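Local atomic coordinates of CbsA (Xanthomonas oryzae pv. oryzae, PDB entry 5XYH), a protein that probably hydrolyses 1,4-beta-glucosidic bonds of cellulose from chain ends to release cellobiose, as a cell-wall-degrading exoglucanase of glycosyl hydrolase family 6. Residues 255-260 with 318-323; 269-274 with 293-298; 21-26 with 412-417; 228-233 with 285-290; 149-154 with 198-203. All coordinates share one frame; numbering follows the deposited sequence. Where two conformers were deposited one is given.

Interaction 1 (255-260 with 318-323); sequences QPISSS and TYVNSG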
# COMPACT_ATOMS: atom_id res chain seq x y z
N GLN A 255 15.40 -24.20 18.25
CA GLN A 255 15.50 -23.16 17.24
C GLN A 255 14.36 -22.16 17.40
O GLN A 255 13.23 -22.56 17.75
CB GLN A 255 15.46 -23.73 15.82
CG GLN A 255 16.58 -24.71 15.48
CD GLN A 255 17.96 -24.08 15.51
OE1 GLN A 255 18.12 -22.89 15.20
NE2 GLN A 255 18.96 -24.87 15.87
N PRO A 256 14.61 -20.88 17.15
CA PRO A 256 13.54 -19.88 17.28
C PRO A 256 12.55 -20.00 16.14
O PRO A 256 12.92 -20.29 15.00
CB PRO A 256 14.29 -18.55 17.22
CG PRO A 256 15.48 -18.85 16.36
CD PRO A 256 15.87 -20.27 16.71
N ILE A 257 11.27 -19.73 16.44
CA ILE A 257 10.26 -19.88 15.41
C ILE A 257 10.47 -18.89 14.27
O ILE A 257 9.97 -19.11 13.17
CB ILE A 257 8.84 -19.74 15.99
CG1 ILE A 257 8.66 -18.39 16.70
CG2 ILE A 257 8.53 -20.94 16.91
CD1 ILE A 257 7.21 -18.08 17.00
N SER A 258 11.21 -17.80 14.52
CA SER A 258 11.58 -16.89 13.44
C SER A 258 12.39 -17.58 12.35
O SER A 258 12.43 -17.08 11.22
CB SER A 258 12.38 -15.72 14.01
OG SER A 258 13.59 -16.21 14.57
N SER A 259 13.02 -18.70 12.67
CA SER A 259 13.82 -19.45 11.71
C SER A 259 13.01 -20.47 10.94
O SER A 259 13.59 -21.24 10.16
CB SER A 259 14.98 -20.15 12.41
OG SER A 259 14.52 -21.31 13.09
N SER A 260 11.69 -20.52 11.14
CA SER A 260 10.85 -21.39 10.32
C SER A 260 11.00 -21.03 8.85
O SER A 260 11.44 -19.93 8.49
CB SER A 260 9.39 -21.24 10.73
OG SER A 260 9.01 -19.88 10.62
N THR A 318 6.10 -26.90 11.97
CA THR A 318 4.75 -27.32 12.34
C THR A 318 4.08 -26.26 13.19
O THR A 318 2.91 -25.92 12.96
CB THR A 318 4.79 -28.66 13.08
OG1 THR A 318 5.40 -29.65 12.26
CG2 THR A 318 3.38 -29.12 13.46
N TYR A 319 4.82 -25.71 14.14
CA TYR A 319 4.27 -24.71 15.06
C TYR A 319 3.82 -23.46 14.31
O TYR A 319 2.67 -23.04 14.42
CB TYR A 319 5.31 -24.35 16.11
CG TYR A 319 4.77 -23.52 17.27
CD1 TYR A 319 4.23 -24.13 18.40
CD2 TYR A 319 4.84 -22.13 17.26
CE1 TYR A 319 3.75 -23.38 19.47
CE2 TYR A 319 4.37 -21.37 18.31
CZ TYR A 319 3.82 -21.99 19.42
OH TYR A 319 3.36 -21.24 20.48
N VAL A 320 4.74 -22.86 13.54
CA VAL A 320 4.44 -21.62 12.82
C VAL A 320 3.30 -21.85 11.82
O VAL A 320 2.35 -21.06 11.76
CB VAL A 320 5.71 -21.10 12.12
CG1 VAL A 320 5.38 -20.14 10.98
CG2 VAL A 320 6.64 -20.44 13.15
N ASN A 321 3.38 -22.93 11.04
CA ASN A 321 2.34 -23.19 10.04
C ASN A 321 0.99 -23.51 10.68
O ASN A 321 -0.05 -23.25 10.08
CB ASN A 321 2.76 -24.32 9.10
CG ASN A 321 3.96 -23.96 8.26
OD1 ASN A 321 4.25 -22.77 8.05
ND2 ASN A 321 4.68 -24.97 7.77
N SER A 322 0.98 -24.08 11.89
CA SER A 322 -0.30 -24.27 12.55
C SER A 322 -0.91 -22.95 12.98
O SER A 322 -2.14 -22.79 12.95
CB SER A 322 -0.15 -25.19 13.77
OG SER A 322 0.45 -24.50 14.86
N GLY A 323 -0.09 -21.97 13.35
CA GLY A 323 -0.61 -20.79 14.01
C GLY A 323 -0.70 -19.51 13.21
O GLY A 323 -1.49 -18.62 13.56

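Interaction 2 (269-274 with 293-298); sequences FDESTY and FLIDTG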
# COMPACT_ATOMS: atom_id res chain seq x y z
N PHE A 269 6.90 -10.31 12.04
CA PHE A 269 5.82 -11.19 11.61
C PHE A 269 4.58 -10.44 11.17
O PHE A 269 3.75 -11.02 10.46
CB PHE A 269 5.39 -12.12 12.76
CG PHE A 269 6.43 -13.14 13.16
CD1 PHE A 269 7.65 -13.22 12.51
CD2 PHE A 269 6.17 -14.01 14.21
CE1 PHE A 269 8.60 -14.16 12.90
CE2 PHE A 269 7.10 -14.95 14.60
CZ PHE A 269 8.32 -15.03 13.95
N ASP A 270 4.41 -9.19 11.59
CA ASP A 270 3.19 -8.45 11.31
C ASP A 270 3.50 -6.96 11.17
O ASP A 270 4.62 -6.50 11.45
CB ASP A 270 2.11 -8.72 12.38
CG ASP A 270 2.59 -8.40 13.81
OD1 ASP A 270 3.17 -7.32 14.05
OD2 ASP A 270 2.35 -9.23 14.71
N GLU A 271 2.49 -6.21 10.72
CA GLU A 271 2.69 -4.80 10.42
C GLU A 271 2.77 -3.94 11.68
O GLU A 271 3.42 -2.89 11.66
CB GLU A 271 1.57 -4.30 9.50
CG GLU A 271 1.65 -4.98 8.11
CD GLU A 271 3.00 -4.78 7.46
OE1 GLU A 271 3.31 -3.63 7.05
OE2 GLU A 271 3.76 -5.77 7.33
N SER A 272 2.11 -4.36 12.77
CA SER A 272 2.23 -3.61 14.02
C SER A 272 3.67 -3.64 14.52
O SER A 272 4.23 -2.59 14.87
CB SER A 272 1.27 -4.17 15.06
OG SER A 272 -0.06 -3.87 14.72
N THR A 273 4.28 -4.82 14.57
CA THR A 273 5.68 -4.92 14.96
C THR A 273 6.57 -4.12 14.00
O THR A 273 7.47 -3.39 14.44
CB THR A 273 6.11 -6.39 15.01
OG1 THR A 273 5.16 -7.14 15.80
CG2 THR A 273 7.51 -6.55 15.61
N TYR A 274 6.30 -4.22 12.70
CA TYR A 274 7.12 -3.52 11.70
C TYR A 274 7.09 -2.00 11.91
O TYR A 274 8.14 -1.34 11.90
CB TYR A 274 6.63 -3.88 10.29
CG TYR A 274 7.46 -3.32 9.15
CD1 TYR A 274 8.85 -3.38 9.19
CD2 TYR A 274 6.86 -2.75 8.03
CE1 TYR A 274 9.63 -2.86 8.15
CE2 TYR A 274 7.62 -2.24 6.97
CZ TYR A 274 9.01 -2.30 7.04
OH TYR A 274 9.77 -1.80 6.03
N PHE A 293 2.56 6.64 11.72
CA PHE A 293 2.56 5.58 10.73
C PHE A 293 1.14 5.25 10.30
O PHE A 293 0.23 5.14 11.14
CB PHE A 293 3.25 4.32 11.27
CG PHE A 293 4.75 4.40 11.23
CD1 PHE A 293 5.43 5.22 12.11
CD2 PHE A 293 5.48 3.64 10.33
CE1 PHE A 293 6.83 5.31 12.09
CE2 PHE A 293 6.87 3.72 10.30
CZ PHE A 293 7.55 4.56 11.19
N LEU A 294 0.94 5.10 8.99
CA LEU A 294 -0.26 4.48 8.45
C LEU A 294 0.03 3.01 8.17
O LEU A 294 1.17 2.62 7.88
CB LEU A 294 -0.72 5.18 7.16
CG LEU A 294 -0.82 6.70 7.20
CD1 LEU A 294 -1.33 7.27 5.89
CD2 LEU A 294 -1.71 7.14 8.38
N ILE A 295 -1.01 2.18 8.30
CA ILE A 295 -0.96 0.79 7.85
C ILE A 295 -2.14 0.56 6.91
O ILE A 295 -3.28 0.91 7.24
CB ILE A 295 -0.98 -0.20 9.02
CG1 ILE A 295 0.25 0.03 9.91
CG2 ILE A 295 -1.02 -1.64 8.48
CD1 ILE A 295 0.25 -0.74 11.24
N ASP A 296 -1.86 0.02 5.73
CA ASP A 296 -2.91 -0.35 4.78
C ASP A 296 -3.53 -1.66 5.23
O ASP A 296 -2.88 -2.71 5.19
CB ASP A 296 -2.32 -0.49 3.38
CG ASP A 296 -3.37 -0.73 2.30
OD1 ASP A 296 -4.55 -1.04 2.63
OD2 ASP A 296 -3.01 -0.59 1.11
N THR A 297 -4.79 -1.61 5.67
CA THR A 297 -5.48 -2.79 6.19
C THR A 297 -6.60 -3.25 5.27
O THR A 297 -7.51 -3.95 5.72
CB THR A 297 -6.02 -2.51 7.59
OG1 THR A 297 -6.95 -1.42 7.54
CG2 THR A 297 -4.87 -2.17 8.56
N GLY A 298 -6.56 -2.85 4.00
CA GLY A 298 -7.66 -3.19 3.11
C GLY A 298 -7.79 -4.66 2.80
O GLY A 298 -8.89 -5.14 2.51

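Interaction 3 (21-26 with 412-417); sequences KEVDSS and AHFVQL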
# COMPACT_ATOMS: atom_id res chain seq x y z
N LYS A 21 -19.05 2.14 -7.54
CA LYS A 21 -19.61 1.58 -8.77
C LYS A 21 -19.05 0.19 -9.05
O LYS A 21 -19.78 -0.70 -9.49
CB LYS A 21 -19.35 2.53 -9.94
CG LYS A 21 -19.67 1.91 -11.30
CD LYS A 21 -19.89 2.98 -12.35
CE LYS A 21 -18.79 4.03 -12.33
NZ LYS A 21 -19.01 5.06 -13.38
N GLU A 22 -17.76 -0.01 -8.77
CA GLU A 22 -17.17 -1.35 -8.85
C GLU A 22 -17.90 -2.32 -7.93
O GLU A 22 -18.29 -3.42 -8.34
CB GLU A 22 -15.68 -1.30 -8.51
CG GLU A 22 -14.79 -0.64 -9.58
CD GLU A 22 -13.32 -0.56 -9.18
OE1 GLU A 22 -13.04 -0.09 -8.07
OE2 GLU A 22 -12.45 -0.94 -10.00
N VAL A 23 -18.07 -1.94 -6.66
CA VAL A 23 -18.73 -2.81 -5.70
C VAL A 23 -20.16 -3.10 -6.14
O VAL A 23 -20.63 -4.24 -6.06
CB VAL A 23 -18.68 -2.19 -4.29
CG1 VAL A 23 -19.60 -2.92 -3.33
CG2 VAL A 23 -17.26 -2.23 -3.77
N ASP A 24 -20.87 -2.08 -6.64
CA ASP A 24 -22.24 -2.29 -7.11
C ASP A 24 -22.28 -3.35 -8.21
O ASP A 24 -23.24 -4.14 -8.28
CB ASP A 24 -22.83 -0.98 -7.62
CG ASP A 24 -23.19 -0.02 -6.50
OD1 ASP A 24 -23.42 -0.47 -5.36
OD2 ASP A 24 -23.29 1.19 -6.77
N SER A 25 -21.26 -3.39 -9.07
CA SER A 25 -21.21 -4.39 -10.14
C SER A 25 -21.15 -5.81 -9.59
O SER A 25 -21.58 -6.75 -10.26
CB SER A 25 -20.00 -4.11 -11.06
OG SER A 25 -18.80 -4.67 -10.56
N SER A 26 -20.62 -5.98 -8.37
CA SER A 26 -20.59 -7.28 -7.69
C SER A 26 -21.87 -7.56 -6.92
O SER A 26 -22.31 -8.72 -6.85
CB SER A 26 -19.41 -7.34 -6.72
OG SER A 26 -18.20 -7.62 -7.40
N ALA A 412 -14.16 -12.26 -8.46
CA ALA A 412 -13.89 -13.44 -7.64
C ALA A 412 -13.03 -13.11 -6.43
O ALA A 412 -13.29 -13.59 -5.32
CB ALA A 412 -13.25 -14.54 -8.48
N HIS A 413 -11.99 -12.28 -6.61
CA HIS A 413 -11.19 -11.85 -5.46
C HIS A 413 -12.02 -11.04 -4.47
O HIS A 413 -11.81 -11.12 -3.25
CB HIS A 413 -9.99 -11.02 -5.92
CG HIS A 413 -8.83 -11.06 -4.98
ND1 HIS A 413 -8.02 -9.97 -4.76
CD2 HIS A 413 -8.33 -12.06 -4.23
CE1 HIS A 413 -7.07 -10.29 -3.90
NE2 HIS A 413 -7.23 -11.56 -3.57
N PHE A 414 -12.95 -10.23 -4.98
CA PHE A 414 -13.75 -9.39 -4.11
C PHE A 414 -14.62 -10.22 -3.18
O PHE A 414 -14.60 -10.03 -1.96
CB PHE A 414 -14.62 -8.45 -4.93
CG PHE A 414 -15.39 -7.47 -4.10
CD1 PHE A 414 -14.72 -6.57 -3.28
CD2 PHE A 414 -16.78 -7.43 -4.15
CE1 PHE A 414 -15.43 -5.64 -2.51
CE2 PHE A 414 -17.50 -6.51 -3.38
CZ PHE A 414 -16.82 -5.62 -2.56
N VAL A 415 -15.40 -11.14 -3.76
CA VAL A 415 -16.23 -12.03 -2.96
C VAL A 415 -15.40 -12.74 -1.91
O VAL A 415 -15.79 -12.85 -0.74
CB VAL A 415 -16.95 -13.04 -3.87
CG1 VAL A 415 -17.63 -14.13 -3.03
CG2 VAL A 415 -17.92 -12.31 -4.81
N GLN A 416 -14.22 -13.24 -2.30
CA GLN A 416 -13.34 -13.91 -1.35
C GLN A 416 -12.90 -12.96 -0.24
O GLN A 416 -12.97 -13.29 0.95
CB GLN A 416 -12.13 -14.49 -2.10
CG GLN A 416 -10.99 -14.96 -1.21
CD GLN A 416 -9.62 -14.92 -1.92
OE1 GLN A 416 -9.41 -15.60 -2.93
NE2 GLN A 416 -8.70 -14.12 -1.39
N LEU A 417 -12.48 -11.74 -0.60
CA LEU A 417 -12.01 -10.77 0.39
C LEU A 417 -13.09 -10.42 1.41
O LEU A 417 -12.81 -10.30 2.61
CB LEU A 417 -11.51 -9.51 -0.31
CG LEU A 417 -10.16 -9.66 -1.00
CD1 LEU A 417 -9.95 -8.48 -1.94
CD2 LEU A 417 -9.04 -9.73 0.04

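Interaction 4 (228-233 with 285-290); sequences DGFITN and AGWPSK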
# COMPACT_ATOMS: atom_id res chain seq x y z
N ASP A 228 4.97 13.85 6.80
CA ASP A 228 4.24 13.78 8.05
C ASP A 228 4.38 12.42 8.71
O ASP A 228 4.13 12.30 9.92
CB ASP A 228 2.78 14.12 7.78
CG ASP A 228 2.63 15.54 7.29
OD1 ASP A 228 2.72 16.46 8.13
OD2 ASP A 228 2.47 15.76 6.07
N GLY A 229 4.78 11.41 7.95
CA GLY A 229 4.99 10.09 8.52
C GLY A 229 5.29 9.08 7.43
O GLY A 229 5.75 9.43 6.34
N PHE A 230 5.01 7.82 7.75
CA PHE A 230 5.31 6.69 6.90
C PHE A 230 4.08 5.81 6.77
O PHE A 230 3.18 5.87 7.62
CB PHE A 230 6.47 5.88 7.47
CG PHE A 230 7.74 6.67 7.63
CD1 PHE A 230 7.99 7.38 8.79
CD2 PHE A 230 8.68 6.69 6.62
CE1 PHE A 230 9.15 8.11 8.94
CE2 PHE A 230 9.84 7.42 6.75
CZ PHE A 230 10.08 8.13 7.92
N ILE A 231 4.03 4.98 5.73
CA ILE A 231 2.96 3.99 5.59
C ILE A 231 3.56 2.64 5.23
O ILE A 231 4.43 2.56 4.36
CB ILE A 231 1.88 4.40 4.55
CG1 ILE A 231 0.84 3.29 4.41
CG2 ILE A 231 2.49 4.76 3.19
CD1 ILE A 231 -0.37 3.65 3.56
N THR A 232 3.08 1.58 5.87
CA THR A 232 3.46 0.21 5.57
C THR A 232 2.27 -0.56 5.00
O THR A 232 1.11 -0.16 5.14
CB THR A 232 3.98 -0.51 6.82
OG1 THR A 232 2.88 -0.90 7.65
CG2 THR A 232 4.94 0.39 7.61
N ASN A 233 2.58 -1.67 4.32
CA ASN A 233 1.61 -2.66 3.83
C ASN A 233 0.80 -2.18 2.63
O ASN A 233 -0.18 -2.86 2.27
CB ASN A 233 0.63 -3.12 4.92
CG ASN A 233 0.30 -4.61 4.80
OD1 ASN A 233 1.16 -5.42 4.45
ND2 ASN A 233 -0.95 -4.98 5.11
N ALA A 285 17.38 8.06 14.54
CA ALA A 285 18.09 8.84 13.54
C ALA A 285 17.81 10.33 13.65
O ALA A 285 18.31 11.09 12.81
CB ALA A 285 17.71 8.35 12.14
N GLY A 286 17.03 10.77 14.64
CA GLY A 286 16.80 12.18 14.85
C GLY A 286 15.50 12.73 14.29
O GLY A 286 15.34 13.96 14.23
N TRP A 287 14.57 11.87 13.87
CA TRP A 287 13.25 12.33 13.43
C TRP A 287 12.43 12.77 14.64
O TRP A 287 12.64 12.27 15.75
CB TRP A 287 12.51 11.20 12.70
CG TRP A 287 13.01 10.91 11.30
CD1 TRP A 287 14.20 10.32 10.97
CD2 TRP A 287 12.35 11.20 10.07
NE1 TRP A 287 14.32 10.23 9.60
CE2 TRP A 287 13.19 10.75 9.02
CE3 TRP A 287 11.13 11.79 9.75
CZ2 TRP A 287 12.84 10.87 7.68
CZ3 TRP A 287 10.78 11.91 8.40
CH2 TRP A 287 11.64 11.46 7.39
N PRO A 288 11.48 13.70 14.46
CA PRO A 288 10.66 14.13 15.59
C PRO A 288 9.79 13.00 16.11
O PRO A 288 9.33 12.13 15.36
CB PRO A 288 9.79 15.25 14.99
CG PRO A 288 9.80 15.01 13.54
CD PRO A 288 11.15 14.43 13.23
N SER A 289 9.58 13.01 17.42
CA SER A 289 8.85 11.94 18.07
C SER A 289 7.40 11.85 17.60
O SER A 289 6.77 10.80 17.74
CB SER A 289 8.89 12.14 19.58
OG SER A 289 8.45 13.44 19.90
N LYS A 290 6.88 12.93 17.03
CA LYS A 290 5.49 12.97 16.61
C LYS A 290 5.24 12.31 15.26
O LYS A 290 4.08 12.28 14.82
CB LYS A 290 4.99 14.42 16.57
CG LYS A 290 5.43 15.19 15.34
CD LYS A 290 4.91 16.63 15.36
CE LYS A 290 5.34 17.40 14.11
NZ LYS A 290 6.82 17.43 13.90

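Interaction 5 (149-154 with 198-203); sequences SLPNLV and GWLAWR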
# COMPACT_ATOMS: atom_id res chain seq x y z
N SER A 149 9.04 1.99 -4.30
CA SER A 149 10.15 2.73 -4.88
C SER A 149 11.37 2.54 -4.00
O SER A 149 12.15 1.58 -4.21
CB SER A 149 9.79 4.21 -5.07
OG SER A 149 9.53 4.84 -3.83
N LEU A 150 11.60 3.40 -3.00
CA LEU A 150 12.84 3.44 -2.25
C LEU A 150 13.27 2.10 -1.64
O LEU A 150 14.48 1.79 -1.72
CB LEU A 150 12.74 4.50 -1.14
CG LEU A 150 12.66 5.95 -1.63
CD1 LEU A 150 12.76 6.93 -0.46
CD2 LEU A 150 13.76 6.22 -2.63
N PRO A 151 12.40 1.29 -1.02
CA PRO A 151 12.88 0.04 -0.41
C PRO A 151 13.67 -0.85 -1.37
O PRO A 151 14.60 -1.55 -0.92
CB PRO A 151 11.59 -0.65 0.04
CG PRO A 151 10.62 0.46 0.22
CD PRO A 151 10.94 1.44 -0.85
N ASN A 152 13.36 -0.83 -2.66
CA ASN A 152 14.10 -1.66 -3.61
C ASN A 152 15.55 -1.24 -3.71
O ASN A 152 16.41 -2.07 -4.03
CB ASN A 152 13.45 -1.60 -4.99
CG ASN A 152 12.04 -2.11 -4.99
OD1 ASN A 152 11.80 -3.29 -4.67
ND2 ASN A 152 11.08 -1.24 -5.34
N LEU A 153 15.86 0.03 -3.44
CA LEU A 153 17.25 0.46 -3.47
C LEU A 153 18.07 -0.19 -2.35
O LEU A 153 19.30 -0.28 -2.47
CB LEU A 153 17.36 1.98 -3.37
CG LEU A 153 16.53 2.82 -4.34
CD1 LEU A 153 16.95 4.25 -4.21
CD2 LEU A 153 16.73 2.33 -5.77
N VAL A 154 17.42 -0.65 -1.30
CA VAL A 154 18.11 -1.28 -0.18
C VAL A 154 18.15 -2.80 -0.33
O VAL A 154 19.19 -3.42 -0.08
CB VAL A 154 17.45 -0.87 1.15
CG1 VAL A 154 18.13 -1.58 2.32
CG2 VAL A 154 17.54 0.65 1.32
N GLY A 198 9.44 -6.25 6.39
CA GLY A 198 10.41 -6.25 7.45
C GLY A 198 11.84 -6.45 7.00
O GLY A 198 12.74 -6.31 7.83
N TRP A 199 12.07 -6.80 5.73
CA TRP A 199 13.45 -7.02 5.29
C TRP A 199 14.26 -5.73 5.27
O TRP A 199 15.50 -5.79 5.37
CB TRP A 199 13.48 -7.67 3.90
CG TRP A 199 13.08 -9.13 3.88
CD1 TRP A 199 12.03 -9.68 3.22
CD2 TRP A 199 13.75 -10.21 4.54
NE1 TRP A 199 11.99 -11.04 3.42
CE2 TRP A 199 13.04 -11.39 4.24
CE3 TRP A 199 14.89 -10.30 5.37
CZ2 TRP A 199 13.42 -12.64 4.72
CZ3 TRP A 199 15.27 -11.56 5.86
CH2 TRP A 199 14.54 -12.71 5.53
N LEU A 200 13.59 -4.58 5.17
CA LEU A 200 14.28 -3.29 5.29
C LEU A 200 14.94 -3.11 6.65
O LEU A 200 15.93 -2.38 6.76
CB LEU A 200 13.29 -2.15 5.07
CG LEU A 200 13.05 -1.69 3.65
CD1 LEU A 200 12.19 -0.41 3.71
CD2 LEU A 200 14.39 -1.45 2.99
N ALA A 201 14.40 -3.75 7.68
CA ALA A 201 14.91 -3.61 9.04
C ALA A 201 15.91 -4.70 9.42
O ALA A 201 16.44 -4.69 10.54
CB ALA A 201 13.74 -3.60 10.03
N TRP A 202 16.21 -5.62 8.52
CA TRP A 202 16.94 -6.83 8.85
C TRP A 202 18.44 -6.60 8.72
O TRP A 202 18.93 -6.18 7.67
CB TRP A 202 16.49 -7.95 7.92
CG TRP A 202 16.89 -9.32 8.31
CD1 TRP A 202 16.32 -10.12 9.28
CD2 TRP A 202 17.94 -10.10 7.72
NE1 TRP A 202 16.96 -11.34 9.32
CE2 TRP A 202 17.96 -11.35 8.37
CE3 TRP A 202 18.87 -9.86 6.70
CZ2 TRP A 202 18.87 -12.35 8.04
CZ3 TRP A 202 19.77 -10.86 6.38
CH2 TRP A 202 19.76 -12.09 7.04
N ARG A 203 19.16 -6.90 9.81
CA ARG A 203 20.62 -6.87 9.86
C ARG A 203 21.22 -5.63 9.21
O ARG A 203 20.96 -4.50 9.65
CB ARG A 203 21.19 -8.13 9.23
CG ARG A 203 20.76 -9.39 9.95
CD ARG A 203 21.57 -10.58 9.49
NE ARG A 203 22.94 -10.48 9.98
CZ ARG A 203 23.36 -11.02 11.11
NH1 ARG A 203 22.52 -11.73 11.86
NH2 ARG A 203 24.63 -10.86 11.49

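Interaction 1 (255-260 with 318-323)
Val320, on helix 316-323, presses one methyl group against Ile257 and Ser260. Val320 and Ile257 bury the most surface in the contact, while Ser260 and Tyr319 add smaller, equal shares. The methyl is CG2: Val320 CG2 lies 3.7 Å from Ile257 CB, at the root of that side chain, and 3.6 Å from Ile257 O. Its other neighbour is Ser260, whose OG is 3.5 Å from the same CG2, while the second branch, CG1, also faces this hydroxyl. A serine suits so apolar a place because its polar group is already engaged: Ser260 OG donates to Ile257 O at 2.8 Å, the C=O...OG angle being 173°. The same carbonyl oxygen accepts from Ser260 N, so two donors of one residue grip it and close the short 3-10 turn 257-259. Ile257 then extends the apolar patch, its CG2 branch lying 3.9 Å from CD2 of Tyr319, whose ring it meets at a slant. Ile252, on strand 251-252, touches both Ile257 and Tyr319 and adds to the cluster. Here a 3-10 turn leaving a small beta-hairpin, 251-252 with 255-256, docks on a short helix. Both belong to long excursions outside the central barrel, consistent with the extended loops that distinguish family 6 exoglucanases.

Interaction 2 (269-274 with 293-298)
Glu271 and Ile295 meet through their aliphatic parts, in the first turn of helix 271-284 and on strand 292-296 respectively. The helix thus packs its first turn on the strand that follows it, in an alpha-beta step of the barrel. The bond from CA to CB of Glu271 is directed toward the strand, and CB rests 3.9 Å from CG2 of Ile295. That methyl is one arm of a fork: Ile295 CG2 is directed at the root of the glutamate, whereas its other branch carries CD1 along the helix backbone, to 3.9 Å from Glu271 O and 4.3 Å from Ser272 N. A beta-branched residue suits the strand here, since its two arms cover both the side chain and the main chain of the turn above it. The glutamate does not send its carboxylate over the isoleucine. With CG anti to the carbonyl carbon (chi1 -66°) and a further bend at chi2, the group swings toward the neighbouring strand 229-232, where OE1 is hydrogen-bonded to Thr232 OG1.

Polar groups at the two ends of the contact fix the backbones. Asp270 is the N-cap of the helix: its OD1 accepts from Thr273 N at 2.8 Å and also from Thr273 OG1 at 2.7 Å. At the end of the strand, Asp296 OD1 accepts from Gly298 N at 3.0 Å in an Asx turn. The interface itself is therefore held by van der Waals contact alone, while Glu271 OE1 and the carboxylates of Asp270 and Asp296 bond to partners other than Ile295, so that apolar packing and polar bonding do not compete.

Interaction 3 (21-26 with 412-417)
Helices 17-27 and 411-419, separated by nearly the whole sequence, come closest at Ser26 and Val415, whose CA atoms are 8.0 Å apart. Phe414, next to Val415, bridges the gap and faces Val23 and Ser26, which lie one turn apart on the first helix. No hydrogen bond crosses between the segments, so the joint depends on how one ring fits two small side chains.

Phe414 has CG anti to its backbone N (chi1 -175°), which extends the ring straight out from its helix toward the other. The far end of the ring meets Val23, whose side chain crosses it at about a right angle. Val23 CG2 lies 3.6 Å from Phe414 CZ, and CG1 stands 4.0 Å from the same carbon, so both methyls of the valine close on CZ at a slant. The flank nearer the ring's own helix is taken by Ser26, with CB 3.7 Å and OG 3.6 Å from Phe414 CD2. Being small, the serine lets the ring come close to the helix backbone. Its hydroxyl is not wasted against the hydrocarbon: OG is hydrogen-bonded to His411 ND1 and to Trp409 NE1, which ties helix 17-27 to the first residue of helix 411-419 and to the tryptophan just before it.

Trp409 also meets the Phe414 ring, with the planes at about 50°. From helix 33-42, Met39 touches Val23, Phe414 and Val415, and Val42 touches Phe414, so the ring is gripped in a buried three-helix junction about 19 Å from the centre of the chain, joining its beginning to its end.

Interaction 4 (228-233 with 285-290)
Phe230 of strand 229-232 is met by Trp287, which stands in the loop that follows helix 271-284. The loop starts at Ala285, whose methyl packs on Ile210 and Thr214 of helix 206-218. Gly286 then ends the helix in a Schellman motif; its positive phi of 99° is readily adopted by a residue without a side chain. Next comes Trp287, with CG anti to the carbonyl carbon (chi1 -74°), which directs the indole inward to the sheet. Phe230 approaches from the opposite direction and turns its edge to the indole face: CZ sits 3.7 Å from Trp287 CH2, and the two six-membered rings are 5.1 Å between centroids with planes at 58°, an edge-to-face pair tilted well short of perpendicular. Two large flat rings suit this layer between sheet and helices, and the indole NE1 also bonds to Thr214 OG1. This stretch belongs to a beta-alpha-beta crossover, in which helix 271-284 links the parallel neighbours 229-232 and 292-296 of the family 6 barrel. Phe282, on that helix, stacks on Phe230 and meets Trp287 edge-to-face. After the tryptophan, Pro288 holds the chain extended, the carbonyl of Ser289 takes a hydrogen bond from Tyr279 OH, and exposed Lys290 brings its side chain against Asp5.

Interaction 5 (149-154 with 198-203)
Leu200 packs on Pro151 and Val154 where two connections of the family 6 barrel meet: helix 150-155, which follows strand 140-145, and the 3-10 turn 199-201, which follows strand 188-193. Loops after the strands of such a barrel form the end that carries the active site in this family, and this contact holds two of them together.

Across the interface the forces are purely apolar. Leu200 splits its two methyls between the partners. Its CD1 meets the proline ring, 3.7 Å from Pro151 CB and 3.9 Å from Pro151 CG, the two side chains passing at a slant. CD2 turns to Val154, lying 3.6 Å from CB and 3.8 Å from CG1, and here the side chains cross at about a right angle. Pro151 and Val154 are three residues apart, so they stand on the same side of the helix, and the leucine fork matches that spacing. The backbone points the beta carbon of Val154 at the leucine, and a chi1 of 177° places CG1 beside Leu200 CD2 as well.

Hydrogen bonds act within each segment. Val154 N bonds to Pro151 O at 3.0 Å, tying together the two residues that Leu200 touches, and Ala201 N to Gly198 O at 3.1 Å closes the 3-10 turn. Gly198 has a positive phi, which suits a residue lacking CB.

Beyond the contact, both faces of the Trp202 ring are packed. Arg203 CG lies over the centre of one, and Trp199 turns its edge to the opposite face, with CZ3 3.5 Å above the Trp202 plane.

In the fold
Interactions 1 to 4 are buried and interaction 5 partly so. Interactions 2 and 4 share the barrel core: strands 292-296 and 229-232 are parallel neighbours, with Leu294 N probably bonded to Phe230 O at 2.7 Å; helix 271-284 gives its first turn to interaction 2, and the loop after it serves interaction 4. Interaction 5 abuts this core, for Tyr274 touches Gly198 and Leu200. Interaction 1 is buried in an outlying excursion, where Phe269 packs on Ile257 and Ser258. Interaction 3 touches none of the others and joins the terminal parts of the chain. Packing is aliphatic in 2 and 5, aromatic in 4; 1 and 3 add a serine, bonded within its own segment in 1 and outside both segments in 3.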